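Local atomic coordinates of putative cell surface hydrolase (Lactobacillus plantarum, PDB entry 3LP5), a protein that is a putative cell surface hydrolase of the alpha/beta hydrolase superfamily, whose substrate is not established. Residues G173-T178 with A210-S215. Residues are numbered along the deposited sequence; the frame is centred on the assembly and turned at random.
Sequences GTENYT and ANTAHS
Asn211 and Glu175 exchange side-chain and backbone bonds between two loops, and Gly173 supplies a further donor. The Asn211 amide uses both ends. Its OD1 accepts the N-H of Gly173 at 2.9 Å, the bond straight at the hydrogen (161°) although the donor stands above the carbonyl plane and not on a lone pair. Its ND2 gives a hydrogen to Glu175 O at 3.1 Å; here the acceptor lies in the amide plane and is met on a lone pair. With CG anti to the carbonyl carbon (chi1 -71°), the amide reaches back to the opposing backbone, and its two bonds fix its rotation. The exchange is returned by Glu175, whose chain is bent at chi2, bringing OE1 to within 3.0 Å of Asn211 N, which approaches nearly end-on to the C-O bond. The carboxylate and amide planes are turned 64° apart. Glu175 OE2 takes the N-H of Gly209, the residue before Ala210 in the same loop, and a weak bond from Thr174 N, so both carboxylate oxygens are engaged by backbone donors. With an alanine at Asn211, the buried Gly173 N and Glu175 O would probably lose their side-chain partners. Farther along, Tyr177 OH lies 3.7 Å from Thr212 CG2, while Thr212 OG1 is held by Gly209 O. Backbone bonds join Glu175 to Tyr185, at the start of helix 185-188, and Asn211 to Val183 just before it. The loops follow the neighbouring parallel strands 167-172 and 201-206; segment 210-215 carries His214, probably the family's catalytic histidine, and the arrangement is consistent with the two loops that present the acid and histidine of the triad in the alpha/beta hydrolase fold.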
loop_
_atom_site.group_PDB
_atom_site.type_symbol
_atom_site.label_atom_id
_atom_site.label_comp_id
_atom_site.label_asym_id
_atom_site.label_seq_id
_atom_site.Cartn_x
_atom_site.Cartn_y
_atom_site.Cartn_z
ATOM N N GLY A 173 -2.733 5.347 -12.684
ATOM C CA GLY A 173 -3.047 6.388 -13.664
ATOM C C GLY A 173 -2.892 5.863 -15.079
ATOM O O GLY A 173 -2.709 4.646 -15.314
ATOM N N THR A 174 -2.959 6.751 -16.051
ATOM C CA THR A 174 -2.802 6.302 -17.448
ATOM C C THR A 174 -1.510 6.793 -18.108
ATOM O O THR A 174 -1.290 6.564 -19.274
ATOM C CB THR A 174 -4.049 6.571 -18.310
ATOM O OG1 THR A 174 -4.467 7.938 -18.142
ATOM C CG2 THR A 174 -5.204 5.589 -17.904
ATOM N N GLU A 175 -0.632 7.394 -17.324
ATOM C CA GLU A 175 0.652 7.914 -17.787
ATOM C C GLU A 175 1.587 6.762 -18.167
ATOM O O GLU A 175 1.758 5.830 -17.395
ATOM C CB GLU A 175 1.240 8.795 -16.663
ATOM C CG GLU A 175 0.228 9.920 -16.162
ATOM C CD GLU A 175 -0.937 9.374 -15.316
ATOM O OE1 GLU A 175 -0.665 8.763 -14.270
ATOM O OE2 GLU A 175 -2.141 9.566 -15.684
ATOM N N ASN A 176 2.166 6.786 -19.369
ATOM C CA ASN A 176 3.008 5.662 -19.815
ATOM C C ASN A 176 4.401 6.144 -20.260
ATOM O O ASN A 176 4.932 5.730 -21.298
ATOM C CB ASN A 176 2.288 4.823 -20.899
ATOM C CG ASN A 176 2.877 3.381 -21.061
ATOM O OD1 ASN A 176 3.401 3.045 -22.127
ATOM N ND2 ASN A 176 2.801 2.556 -20.026
ATOM N N TYR A 177 4.956 7.051 -19.463
ATOM C CA TYR A 177 6.331 7.509 -19.608
ATOM C C TYR A 177 7.036 7.316 -18.255
ATOM O O TYR A 177 6.365 7.053 -17.236
ATOM C CB TYR A 177 6.378 8.995 -20.056
ATOM C CG TYR A 177 5.690 10.010 -19.126
ATOM C CD1 TYR A 177 4.291 10.225 -19.193
ATOM C CD2 TYR A 177 6.438 10.797 -18.210
ATOM C CE1 TYR A 177 3.627 11.183 -18.335
ATOM C CE2 TYR A 177 5.794 11.771 -17.345
ATOM C CZ TYR A 177 4.377 11.951 -17.406
ATOM O OH TYR A 177 3.709 12.896 -16.577
ATOM N N THR A 178 8.362 7.504 -18.253
ATOM C CA THR A 178 9.257 7.329 -17.069
ATOM C C THR A 178 9.862 8.615 -16.474
ATOM O O THR A 178 10.467 8.569 -15.388
ATOM C CB THR A 178 10.479 6.417 -17.406
ATOM O OG1 THR A 178 10.891 6.635 -18.773
ATOM C CG2 THR A 178 10.136 4.938 -17.163
ATOM N N ALA A 210 -2.162 9.507 -11.186
ATOM C CA ALA A 210 -1.700 8.770 -9.988
ATOM C C ALA A 210 -0.309 8.183 -10.175
ATOM O O ALA A 210 0.373 7.924 -9.186
ATOM C CB ALA A 210 -2.697 7.675 -9.512
ATOM N N ASN A 211 0.152 8.038 -11.423
ATOM C CA ASN A 211 1.482 7.446 -11.673
ATOM C C ASN A 211 2.634 8.456 -11.497
ATOM O O ASN A 211 3.795 8.054 -11.550
ATOM C CB ASN A 211 1.579 6.893 -13.111
ATOM C CG ASN A 211 0.734 5.635 -13.317
ATOM O OD1 ASN A 211 0.139 5.108 -12.381
ATOM N ND2 ASN A 211 0.633 5.199 -14.574
ATOM N N THR A 212 2.307 9.764 -11.392
ATOM C CA THR A 212 3.340 10.790 -11.316
ATOM C C THR A 212 3.775 10.905 -9.881
ATOM O O THR A 212 2.964 10.694 -8.961
ATOM C CB THR A 212 2.810 12.195 -11.753
ATOM O OG1 THR A 212 1.645 12.516 -10.962
ATOM C CG2 THR A 212 2.413 12.170 -13.191
ATOM N N ALA A 213 5.044 11.246 -9.698
ATOM C CA ALA A 213 5.628 11.484 -8.367
ATOM C C ALA A 213 5.027 12.722 -7.709
ATOM O O ALA A 213 4.629 12.693 -6.554
ATOM C CB ALA A 213 7.145 11.661 -8.493
ATOM N N HIS A 214 4.989 13.814 -8.463
ATOM C CA HIS A 214 4.449 15.097 -8.004
ATOM C C HIS A 214 2.924 15.077 -8.044
ATOM O O HIS A 214 2.315 15.011 -9.099
ATOM C CB HIS A 214 4.974 16.223 -8.901
ATOM C CG HIS A 214 6.337 16.725 -8.519
ATOM N ND1 HIS A 214 7.198 16.026 -7.692
ATOM C CD2 HIS A 214 7.002 17.852 -8.884
ATOM C CE1 HIS A 214 8.325 16.713 -7.557
ATOM N NE2 HIS A 214 8.234 17.824 -8.270
ATOM N N SER A 215 2.294 15.150 -6.908
ATOM C CA SER A 215 0.848 15.075 -6.857
ATOM C C SER A 215 0.206 16.414 -7.215
ATOM O O SER A 215 0.892 17.424 -7.385
ATOM C CB SER A 215 0.467 14.812 -5.404
ATOM O OG SER A 215 1.112 15.836 -4.582
#